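Local coordinates for putative immunoglobulin-blocking virulence protein (Mycoplasma mycoides subsp. capri, PDB 7ADK), which probably binds host immunoglobulin to blunt antibody defence, and forms a complex with a lipoprotein partner, at residues Ile227-Leu231 against Asn281-Trp286; Phe214-Phe218 against Ile285-Asn290; Ser448-Met454 against Gln476-Ser482. All blocks are in the same frame, centred on the assembly; numbering follows the deposited sequence.

How the contacts relate
The three contacts sample two distant parts of one chain. Contacts 1 and 2 belong to a single helical cluster: both use helix 280-288, share Ile285 and Trp286, and have centres about 8 Å apart. Helices 227-235 and 209-218, which follow each other in the chain, each pack on it, and they also touch one another, so three helices meet around one apolar centre. Contact 3 comes later in the chain and pairs two adjacent parallel strands of a mixed beta sheet. Its centre lies about 55 Å from those of contacts 1 and 2, with nearest atoms about 44 to 45 Å apart, so helical packing and sheet pairing build separate regions of an extended protein.

Contact 1 (Ile227-Leu231 against Asn281-Trp286); sequences ILSSL and NQEYIW
Ile227 and Leu231, one helical turn apart, receive the side chain of Gln282 between them. The methyl Ile227 CG2 touches both Gln282 CB and Gln282 OE1, each at 3.6 Å, while Leu231 CD2 lies across the chain of the same glutamine, 3.7 Å from both Gln282 CG and Gln282 NE2. Gln282 runs out extended beyond CG (chi2 -170°), so that its methylene groups serve as the apolar surface and its amide is carried to the surface of helix 227-235, OE1 lying near Leu228 CA. The second methyl of Leu231 goes elsewhere: CD1 rests on Asn281 CB at 3.6 Å, the two side chains crossing at about a right angle. Leu231 CG stands opposite its own backbone N (chi1 -175°), which aims both methyls at residues 281 and 282.

Further along, Ile227 CD1 bridges two residues, sitting 4.0 Å from Ile285 CG2 and equally far from Trp286 CB, at the edge of the indole and near its plane. Ser230 CB adds a looser touch on Ile285 CG2 at 4.2 Å. This is helix-on-helix packing in a cluster of short helices: the axes of the two segments approach to 9.5 Å and their directions differ by 104°, so the helices cross almost perpendicularly and meet over little more than a turn each. No hydrogen bond links the two segments, and the interface depends on apolar fit.

Outside this first shell, the amide of Gln282 is held from its own side of the interface, NE2 being hydrogen-bonded to Thr279 OG1. Helix 209-218 closes over the junction, Phe218 touching Ile227 and Phe214 touching both Ser230 and Ile285. The indole of Trp286 is flanked by Phe277 and makes a cation-pi contact with Lys263.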
loop_
_atom_site.group_PDB
_atom_site.type_symbol
_atom_site.label_atom_id
_atom_site.label_comp_id
_atom_site.label_asym_id
_atom_site.label_seq_id
_atom_site.Cartn_x
_atom_site.Cartn_y
_atom_site.Cartn_z
ATOM N N ILE A 227 -49.461 -4.765 -9.041
ATOM C CA ILE A 227 -48.206 -4.931 -9.795
ATOM C C ILE A 227 -47.199 -3.814 -9.463
ATOM O O ILE A 227 -46.000 -4.088 -9.371
ATOM C CB ILE A 227 -48.550 -4.986 -11.306
ATOM C CG1 ILE A 227 -49.089 -6.363 -11.733
ATOM C CG2 ILE A 227 -47.399 -4.583 -12.225
ATOM C CD1 ILE A 227 -48.059 -7.486 -11.849
ATOM N N LEU A 228 -47.670 -2.592 -9.193
ATOM C CA LEU A 228 -46.827 -1.477 -8.759
ATOM C C LEU A 228 -46.056 -1.760 -7.450
ATOM O O LEU A 228 -44.886 -1.399 -7.337
ATOM C CB LEU A 228 -47.728 -0.237 -8.656
ATOM C CG LEU A 228 -47.013 1.080 -8.313
ATOM C CD1 LEU A 228 -47.725 2.241 -8.985
ATOM C CD2 LEU A 228 -47.014 1.374 -6.813
ATOM N N SER A 229 -46.671 -2.436 -6.476
ATOM C CA SER A 229 -46.036 -2.824 -5.208
ATOM C C SER A 229 -45.045 -3.984 -5.361
ATOM O O SER A 229 -44.008 -3.981 -4.708
ATOM C CB SER A 229 -47.094 -3.156 -4.156
ATOM O OG SER A 229 -47.930 -2.044 -3.902
ATOM N N SER A 230 -45.264 -4.930 -6.286
ATOM C CA SER A 230 -44.254 -5.946 -6.638
ATOM C C SER A 230 -43.002 -5.318 -7.263
ATOM O O SER A 230 -41.904 -5.686 -6.862
ATOM C CB SER A 230 -44.819 -7.026 -7.555
ATOM O OG SER A 230 -45.559 -7.966 -6.886
ATOM N N LEU A 231 -43.138 -4.318 -8.145
ATOM C CA LEU A 231 -41.996 -3.551 -8.672
ATOM C C LEU A 231 -41.268 -2.749 -7.574
ATOM O O LEU A 231 -40.046 -2.685 -7.532
ATOM C CB LEU A 231 -42.480 -2.620 -9.795
ATOM C CG LEU A 231 -41.345 -1.864 -10.512
ATOM C CD1 LEU A 231 -40.650 -2.747 -11.535
ATOM C CD2 LEU A 231 -41.856 -0.614 -11.211
ATOM N N ASN A 281 -40.434 -4.487 -16.599
ATOM C CA ASN A 281 -40.472 -5.322 -15.385
ATOM C C ASN A 281 -41.899 -5.558 -14.861
ATOM O O ASN A 281 -42.226 -6.695 -14.552
ATOM C CB ASN A 281 -39.561 -4.739 -14.283
ATOM C CG ASN A 281 -38.072 -4.990 -14.496
ATOM O OD1 ASN A 281 -37.650 -5.965 -15.092
ATOM N ND2 ASN A 281 -37.220 -4.124 -14.008
ATOM N N GLN A 282 -42.759 -4.535 -14.806
ATOM C CA GLN A 282 -44.175 -4.679 -14.418
ATOM C C GLN A 282 -44.933 -5.660 -15.324
ATOM O O GLN A 282 -45.717 -6.456 -14.825
ATOM C CB GLN A 282 -44.885 -3.314 -14.440
ATOM C CG GLN A 282 -44.367 -2.389 -13.341
ATOM C CD GLN A 282 -45.204 -1.122 -13.169
ATOM O OE1 GLN A 282 -46.327 -1.152 -12.697
ATOM N NE2 GLN A 282 -44.708 0.047 -13.505
ATOM N N GLU A 283 -44.667 -5.647 -16.630
ATOM C CA GLU A 283 -45.067 -6.719 -17.543
ATOM C C GLU A 283 -44.507 -8.084 -17.134
ATOM O O GLU A 283 -45.275 -8.986 -16.814
ATOM C CB GLU A 283 -44.742 -6.314 -18.995
ATOM C CG GLU A 283 -44.701 -7.393 -20.092
ATOM C CD GLU A 283 -45.949 -8.246 -20.343
ATOM O OE1 GLU A 283 -46.885 -8.293 -19.521
ATOM O OE2 GLU A 283 -45.967 -8.909 -21.404
ATOM N N TYR A 284 -43.195 -8.312 -17.136
ATOM C CA TYR A 284 -42.743 -9.704 -17.198
ATOM C C TYR A 284 -42.711 -10.372 -15.803
ATOM O O TYR A 284 -42.782 -11.592 -15.706
ATOM C CB TYR A 284 -41.631 -9.816 -18.264
ATOM C CG TYR A 284 -40.160 -9.530 -18.029
ATOM C CD1 TYR A 284 -39.731 -8.220 -17.790
ATOM C CD2 TYR A 284 -39.260 -10.349 -18.735
ATOM C CE1 TYR A 284 -38.412 -7.793 -18.020
ATOM C CE2 TYR A 284 -37.951 -9.938 -19.027
ATOM C CZ TYR A 284 -37.505 -8.664 -18.640
ATOM O OH TYR A 284 -36.241 -8.266 -18.911
ATOM N N ILE A 285 -42.889 -9.588 -14.723
ATOM C CA ILE A 285 -43.414 -10.032 -13.410
ATOM C C ILE A 285 -44.782 -10.730 -13.533
ATOM O O ILE A 285 -45.041 -11.749 -12.891
ATOM C CB ILE A 285 -43.501 -8.828 -12.425
ATOM C CG1 ILE A 285 -42.090 -8.453 -11.924
ATOM C CG2 ILE A 285 -44.407 -9.088 -11.210
ATOM C CD1 ILE A 285 -41.996 -7.173 -11.090
ATOM N N TRP A 286 -45.687 -10.206 -14.358
ATOM C CA TRP A 286 -47.006 -10.786 -14.580
ATOM C C TRP A 286 -46.938 -12.076 -15.407
ATOM O O TRP A 286 -47.887 -12.857 -15.383
ATOM C CB TRP A 286 -47.948 -9.716 -15.163
ATOM C CG TRP A 286 -49.395 -10.067 -15.292
ATOM C CD1 TRP A 286 -50.334 -9.967 -14.328
ATOM C CD2 TRP A 286 -50.100 -10.563 -16.464
ATOM N NE1 TRP A 286 -51.527 -10.476 -14.789
ATOM C CE2 TRP A 286 -51.427 -10.901 -16.087
ATOM C CE3 TRP A 286 -49.763 -10.731 -17.820
ATOM C CZ2 TRP A 286 -52.331 -11.489 -16.976
ATOM C CZ3 TRP A 286 -50.694 -11.240 -18.741
ATOM C CH2 TRP A 286 -51.959 -11.663 -18.315
#

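Contact 2 (Phe214-Phe218 against Ile285-Asn290); sequences FKEEF and IWLIAN
Ile285 meets the ring of Phe214 with its whole branched end: CG1 comes to 3.8 Å from Phe214 CE2, and CG2 lies over one face of the ring. The two side chains cross at about a right angle, so the isoleucine is laid across the phenylalanine. Next comes Trp286, whose indole swings back toward the other helix and places CD1 at the edge of the Phe218 ring, 3.7 Å from Phe218 CZ. The planes of the phenyl and the five-membered ring are inclined by 32°, an oblique pairing that is neither stack nor T.

Ile288 returns to Phe214 and touches it at the edge, in the ring plane, with CD1 3.9 Å from Phe214 CD2. Its CG1 lies between the backbone N and the carbonyl carbon (chi1 61°), an orientation that turns the terminal methyl to this rim. Phe214 is thus met by isoleucines on a face and on an edge. Ala289 then supplies a CH-pi contact: its CB sits over the face of Phe218, 3.7 Å from the ring centroid and somewhat toward the rim.

Asn290, just past the end of helix 280-288, folds back on it, ND2 donating to Trp286 O over 2.8 Å along a lone pair of that carbonyl. The bond holds the amide above the indole and beside Phe218, while the backbone O of Asn290 is hydrogen-bonded to Ser264 OG. Helix 209-218 thus packs its Phe214 and Phe218 face against both helix 280-288 and helix 227-235, a three-helix junction with Phe214 buried inside it and Phe218 at its margin.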
loop_
_atom_site.group_PDB
_atom_site.type_symbol
_atom_site.label_atom_id
_atom_site.label_comp_id
_atom_site.label_asym_id
_atom_site.label_seq_id
_atom_site.Cartn_x
_atom_site.Cartn_y
_atom_site.Cartn_z
ATOM N N PHE A 214 -44.112 -12.808 -4.796
ATOM C CA PHE A 214 -45.051 -12.390 -5.834
ATOM C C PHE A 214 -46.372 -13.160 -5.780
ATOM O O PHE A 214 -47.425 -12.528 -5.848
ATOM C CB PHE A 214 -44.393 -12.444 -7.214
ATOM C CG PHE A 214 -43.251 -11.469 -7.475
ATOM C CD1 PHE A 214 -42.907 -10.435 -6.580
ATOM C CD2 PHE A 214 -42.507 -11.606 -8.657
ATOM C CE1 PHE A 214 -41.842 -9.568 -6.860
ATOM C CE2 PHE A 214 -41.435 -10.741 -8.931
ATOM C CZ PHE A 214 -41.103 -9.722 -8.036
ATOM N N LYS A 215 -46.384 -14.483 -5.586
ATOM C CA LYS A 215 -47.653 -15.230 -5.551
ATOM C C LYS A 215 -48.546 -14.818 -4.375
ATOM O O LYS A 215 -49.760 -14.728 -4.537
ATOM C CB LYS A 215 -47.415 -16.745 -5.679
ATOM C CG LYS A 215 -47.198 -17.503 -4.366
ATOM C CD LYS A 215 -46.773 -18.962 -4.568
ATOM C CE LYS A 215 -47.849 -19.781 -5.286
ATOM N NZ LYS A 215 -47.520 -21.219 -5.373
ATOM N N GLU A 216 -47.970 -14.494 -3.217
ATOM C CA GLU A 216 -48.713 -14.029 -2.039
ATOM C C GLU A 216 -49.394 -12.667 -2.248
ATOM O O GLU A 216 -50.461 -12.431 -1.692
ATOM C CB GLU A 216 -47.785 -14.026 -0.818
ATOM C CG GLU A 216 -48.468 -13.729 0.527
ATOM C CD GLU A 216 -48.586 -12.247 0.932
ATOM O OE1 GLU A 216 -47.956 -11.363 0.324
ATOM O OE2 GLU A 216 -49.298 -11.960 1.911
ATOM N N GLU A 217 -48.849 -11.798 -3.099
ATOM C CA GLU A 217 -49.461 -10.509 -3.428
ATOM C C GLU A 217 -50.614 -10.661 -4.434
ATOM O O GLU A 217 -51.668 -10.060 -4.248
ATOM C CB GLU A 217 -48.379 -9.528 -3.906
ATOM C CG GLU A 217 -48.839 -8.076 -4.064
ATOM C CD GLU A 217 -48.976 -7.292 -2.754
ATOM O OE1 GLU A 217 -49.203 -7.891 -1.683
ATOM O OE2 GLU A 217 -48.860 -6.048 -2.783
ATOM N N PHE A 218 -50.477 -11.526 -5.446
ATOM C CA PHE A 218 -51.585 -11.900 -6.338
ATOM C C PHE A 218 -52.737 -12.578 -5.584
ATOM O O PHE A 218 -53.900 -12.384 -5.932
ATOM C CB PHE A 218 -51.084 -12.831 -7.441
ATOM C CG PHE A 218 -50.492 -12.145 -8.648
ATOM C CD1 PHE A 218 -49.240 -11.516 -8.572
ATOM C CD2 PHE A 218 -51.183 -12.159 -9.868
ATOM C CE1 PHE A 218 -48.666 -10.938 -9.712
ATOM C CE2 PHE A 218 -50.615 -11.574 -11.006
ATOM C CZ PHE A 218 -49.350 -10.977 -10.931
ATOM N N ILE A 285 -42.889 -9.588 -14.723
ATOM C CA ILE A 285 -43.414 -10.032 -13.410
ATOM C C ILE A 285 -44.782 -10.730 -13.533
ATOM O O ILE A 285 -45.041 -11.749 -12.891
ATOM C CB ILE A 285 -43.501 -8.828 -12.425
ATOM C CG1 ILE A 285 -42.090 -8.453 -11.924
ATOM C CG2 ILE A 285 -44.407 -9.088 -11.210
ATOM C CD1 ILE A 285 -41.996 -7.173 -11.090
ATOM N N TRP A 286 -45.687 -10.206 -14.358
ATOM C CA TRP A 286 -47.006 -10.786 -14.580
ATOM C C TRP A 286 -46.938 -12.076 -15.407
ATOM O O TRP A 286 -47.887 -12.857 -15.383
ATOM C CB TRP A 286 -47.948 -9.716 -15.163
ATOM C CG TRP A 286 -49.395 -10.067 -15.292
ATOM C CD1 TRP A 286 -50.334 -9.967 -14.328
ATOM C CD2 TRP A 286 -50.100 -10.563 -16.464
ATOM N NE1 TRP A 286 -51.527 -10.476 -14.789
ATOM C CE2 TRP A 286 -51.427 -10.901 -16.087
ATOM C CE3 TRP A 286 -49.763 -10.731 -17.820
ATOM C CZ2 TRP A 286 -52.331 -11.489 -16.976
ATOM C CZ3 TRP A 286 -50.694 -11.240 -18.741
ATOM C CH2 TRP A 286 -51.959 -11.663 -18.315
ATOM N N LEU A 287 -45.844 -12.382 -16.111
ATOM C CA LEU A 287 -45.648 -13.707 -16.718
ATOM C C LEU A 287 -45.295 -14.743 -15.648
ATOM O O LEU A 287 -46.058 -15.673 -15.449
ATOM C CB LEU A 287 -44.621 -13.694 -17.868
ATOM C CG LEU A 287 -45.062 -13.231 -19.262
ATOM C CD1 LEU A 287 -46.311 -13.945 -19.731
ATOM C CD2 LEU A 287 -45.302 -11.748 -19.367
ATOM N N ILE A 288 -44.208 -14.566 -14.904
ATOM C CA ILE A 288 -43.776 -15.505 -13.858
ATOM C C ILE A 288 -44.866 -15.756 -12.809
ATOM O O ILE A 288 -45.104 -16.906 -12.455
ATOM C CB ILE A 288 -42.445 -15.054 -13.206
ATOM C CG1 ILE A 288 -42.522 -13.681 -12.515
ATOM C CG2 ILE A 288 -41.346 -15.047 -14.260
ATOM C CD1 ILE A 288 -41.211 -13.134 -11.963
ATOM N N ALA A 289 -45.610 -14.734 -12.376
ATOM C CA ALA A 289 -46.716 -14.891 -11.432
ATOM C C ALA A 289 -47.981 -15.573 -12.014
ATOM O O ALA A 289 -48.960 -15.741 -11.292
ATOM C CB ALA A 289 -47.025 -13.530 -10.828
ATOM N N ASN A 290 -47.988 -15.966 -13.298
ATOM C CA ASN A 290 -49.088 -16.639 -13.997
ATOM C C ASN A 290 -48.665 -17.810 -14.911
ATOM O O ASN A 290 -49.487 -18.285 -15.686
ATOM C CB ASN A 290 -49.853 -15.595 -14.805
ATOM C CG ASN A 290 -50.617 -14.585 -13.983
ATOM O OD1 ASN A 290 -51.722 -14.807 -13.539
ATOM N ND2 ASN A 290 -50.097 -13.416 -13.825
#

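Contact 3 (Ser448-Met454 against Gln476-Ser482); sequences SYRIKNM and QLELFFS
Ser448 and Gln476 open a parallel strand pair, neighbours in a mixed sheet and joined in a beta-alpha-beta unit through helix 464-467. Backbone bonds alternate between the strands: Tyr449 N takes Gln476 O, Glu478 N takes Tyr449 O, Ile451 N takes Glu478 O and Phe480 N takes Ile451 O. A beta bulge at Lys452-Asn453 then shifts the register by one, and pairing resumes with Met454 N bonding to Phe480 O and Ser482 N to Met454 O.

Polar side chains gather on one face. Gln476 NE2 donates to Ser448 OG at 2.9 Å, nearly in its amide plane. In the salt bridge, Arg450 lies alongside Glu478 and grips the single oxygen OE1 side-on, from NE at 2.7 Å and NH1 at 2.8 Å. Both bonds lie in the guanidinium plane, yet the carboxylate is turned 81° from it, so NE meets OE1 from above the carboxylate plane. Tyr372 OH holds OE2, and Ala368 O accepts from Arg450 NH2, fixing both ends of the buried pair.

On the same side, the bends of Lys452 at chi3 and chi4 bring NZ over the face of Phe480 in a cation-pi contact, 4.9 Å from the ring centroid and 2° off the normal.

The opposite face is apolar. Tyr449 CB meets Leu477 CD1 at 3.9 Å, and Ile451 CG1 runs beside Leu479 CD2 at 3.8 Å. Beyond the bulge, Met454 makes a Met-aromatic contact: SD sits above the Phe481 ring, offset toward its rim and 4.0 Å from the centroid, and CE reaches CE1 of that ring at 3.7 Å.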
loop_
_atom_site.group_PDB
_atom_site.type_symbol
_atom_site.label_atom_id
_atom_site.label_comp_id
_atom_site.label_asym_id
_atom_site.label_seq_id
_atom_site.Cartn_x
_atom_site.Cartn_y
_atom_site.Cartn_z
ATOM N N SER A 448 -2.122 -29.582 22.397
ATOM C CA SER A 448 -1.961 -28.531 21.401
ATOM C C SER A 448 -1.094 -27.404 21.925
ATOM O O SER A 448 -1.415 -26.795 22.937
ATOM C CB SER A 448 -3.329 -28.015 20.979
ATOM O OG SER A 448 -3.204 -26.869 20.173
ATOM N N TYR A 449 -0.067 -27.046 21.183
ATOM C CA TYR A 449 0.602 -25.759 21.318
ATOM C C TYR A 449 -0.010 -24.811 20.291
ATOM O O TYR A 449 -0.129 -25.187 19.129
ATOM C CB TYR A 449 2.101 -25.921 21.097
ATOM C CG TYR A 449 2.807 -26.810 22.087
ATOM C CD1 TYR A 449 3.263 -26.282 23.303
ATOM C CD2 TYR A 449 2.997 -28.168 21.791
ATOM C CE1 TYR A 449 3.917 -27.108 24.226
ATOM C CE2 TYR A 449 3.640 -29.000 22.718
ATOM C CZ TYR A 449 4.099 -28.469 23.932
ATOM O OH TYR A 449 4.738 -29.274 24.809
ATOM N N ARG A 450 -0.408 -23.602 20.702
ATOM C CA ARG A 450 -0.902 -22.522 19.830
ATOM C C ARG A 450 0.022 -21.316 19.973
ATOM O O ARG A 450 0.075 -20.722 21.043
ATOM C CB ARG A 450 -2.346 -22.107 20.180
ATOM C CG ARG A 450 -3.362 -23.237 20.413
ATOM C CD ARG A 450 -4.745 -22.648 20.730
ATOM N NE ARG A 450 -5.408 -22.227 19.500
ATOM C CZ ARG A 450 -6.249 -21.251 19.259
ATOM N NH1 ARG A 450 -6.720 -21.208 18.064
ATOM N NH2 ARG A 450 -6.628 -20.361 20.123
ATOM N N ILE A 451 0.750 -20.951 18.921
ATOM C CA ILE A 451 1.655 -19.803 18.912
ATOM C C ILE A 451 0.983 -18.698 18.096
ATOM O O ILE A 451 0.799 -18.863 16.894
ATOM C CB ILE A 451 3.041 -20.184 18.353
ATOM C CG1 ILE A 451 3.653 -21.497 18.888
ATOM C CG2 ILE A 451 4.012 -19.022 18.556
ATOM C CD1 ILE A 451 3.934 -21.573 20.381
ATOM N N LYS A 452 0.597 -17.589 18.727
ATOM C CA LYS A 452 -0.251 -16.548 18.133
ATOM C C LYS A 452 0.518 -15.273 17.850
ATOM O O LYS A 452 1.342 -14.870 18.655
ATOM C CB LYS A 452 -1.468 -16.247 19.009
ATOM C CG LYS A 452 -2.461 -17.399 19.109
ATOM C CD LYS A 452 -3.568 -17.140 20.118
ATOM C CE LYS A 452 -4.527 -16.022 19.782
ATOM N NZ LYS A 452 -5.465 -16.321 18.744
ATOM N N ASN A 453 0.203 -14.617 16.736
ATOM C CA ASN A 453 0.780 -13.346 16.298
ATOM C C ASN A 453 2.282 -13.416 15.988
ATOM O O ASN A 453 3.031 -12.494 16.299
ATOM C CB ASN A 453 0.405 -12.220 17.275
ATOM C CG ASN A 453 -1.076 -12.046 17.488
ATOM O OD1 ASN A 453 -1.847 -11.928 16.550
ATOM N ND2 ASN A 453 -1.522 -12.028 18.713
ATOM N N MET A 454 2.746 -14.493 15.362
ATOM C CA MET A 454 4.154 -14.649 15.010
ATOM C C MET A 454 4.549 -13.581 13.990
ATOM O O MET A 454 3.973 -13.526 12.908
ATOM C CB MET A 454 4.421 -16.030 14.416
ATOM C CG MET A 454 4.088 -17.171 15.349
ATOM S SD MET A 454 4.170 -18.768 14.532
ATOM C CE MET A 454 5.941 -19.094 14.555
ATOM N N GLN A 476 -0.754 -31.705 18.246
ATOM C CA GLN A 476 -1.130 -30.559 17.414
ATOM C C GLN A 476 -0.179 -29.374 17.584
ATOM O O GLN A 476 0.280 -29.084 18.688
ATOM C CB GLN A 476 -2.587 -30.191 17.718
ATOM C CG GLN A 476 -3.042 -28.786 17.344
ATOM C CD GLN A 476 -4.558 -28.638 17.378
ATOM O OE1 GLN A 476 -5.297 -29.243 16.630
ATOM N NE2 GLN A 476 -5.092 -27.848 18.263
ATOM N N LEU A 477 0.076 -28.658 16.490
ATOM C CA LEU A 477 0.732 -27.359 16.480
ATOM C C LEU A 477 -0.089 -26.389 15.632
ATOM O O LEU A 477 -0.222 -26.612 14.435
ATOM C CB LEU A 477 2.168 -27.544 15.957
ATOM C CG LEU A 477 3.021 -26.271 15.974
ATOM C CD1 LEU A 477 3.315 -25.795 17.390
ATOM C CD2 LEU A 477 4.338 -26.531 15.276
ATOM N N GLU A 478 -0.619 -25.322 16.223
ATOM C CA GLU A 478 -1.242 -24.217 15.490
ATOM C C GLU A 478 -0.289 -23.021 15.503
ATOM O O GLU A 478 0.060 -22.506 16.565
ATOM C CB GLU A 478 -2.610 -23.818 16.077
ATOM C CG GLU A 478 -3.699 -24.897 15.996
ATOM C CD GLU A 478 -5.061 -24.513 16.614
ATOM O OE1 GLU A 478 -5.259 -23.353 17.019
ATOM O OE2 GLU A 478 -5.970 -25.366 16.693
ATOM N N LEU A 479 0.130 -22.563 14.326
ATOM C CA LEU A 479 0.964 -21.380 14.148
ATOM C C LEU A 479 0.137 -20.308 13.448
ATOM O O LEU A 479 -0.323 -20.540 12.335
ATOM C CB LEU A 479 2.211 -21.734 13.317
ATOM C CG LEU A 479 3.103 -22.862 13.855
ATOM C CD1 LEU A 479 4.273 -23.103 12.910
ATOM C CD2 LEU A 479 3.657 -22.566 15.236
ATOM N N PHE A 480 -0.052 -19.151 14.082
ATOM C CA PHE A 480 -0.744 -18.007 13.494
ATOM C C PHE A 480 0.262 -16.935 13.072
ATOM O O PHE A 480 0.700 -16.122 13.890
ATOM C CB PHE A 480 -1.794 -17.444 14.451
ATOM C CG PHE A 480 -2.858 -18.423 14.885
ATOM C CD1 PHE A 480 -2.608 -19.364 15.901
ATOM C CD2 PHE A 480 -4.107 -18.397 14.249
ATOM C CE1 PHE A 480 -3.588 -20.304 16.248
ATOM C CE2 PHE A 480 -5.082 -19.340 14.595
ATOM C CZ PHE A 480 -4.816 -20.298 15.578
ATOM N N PHE A 481 0.649 -16.952 11.801
ATOM C CA PHE A 481 1.599 -16.015 11.220
ATOM C C PHE A 481 0.950 -14.681 10.864
ATOM O O PHE A 481 -0.179 -14.625 10.387
ATOM C CB PHE A 481 2.238 -16.642 9.990
ATOM C CG PHE A 481 3.152 -17.809 10.274
ATOM C CD1 PHE A 481 4.462 -17.586 10.719
ATOM C CD2 PHE A 481 2.712 -19.120 10.052
ATOM C CE1 PHE A 481 5.335 -18.662 10.924
ATOM C CE2 PHE A 481 3.582 -20.195 10.263
ATOM C CZ PHE A 481 4.898 -19.969 10.679
ATOM N N SER A 482 1.679 -13.589 11.041
ATOM C CA SER A 482 1.246 -12.276 10.584
ATOM C C SER A 482 1.583 -12.062 9.099
ATOM O O SER A 482 2.690 -12.359 8.666
ATOM C CB SER A 482 1.902 -11.244 11.491
ATOM O OG SER A 482 1.310 -9.986 11.333
#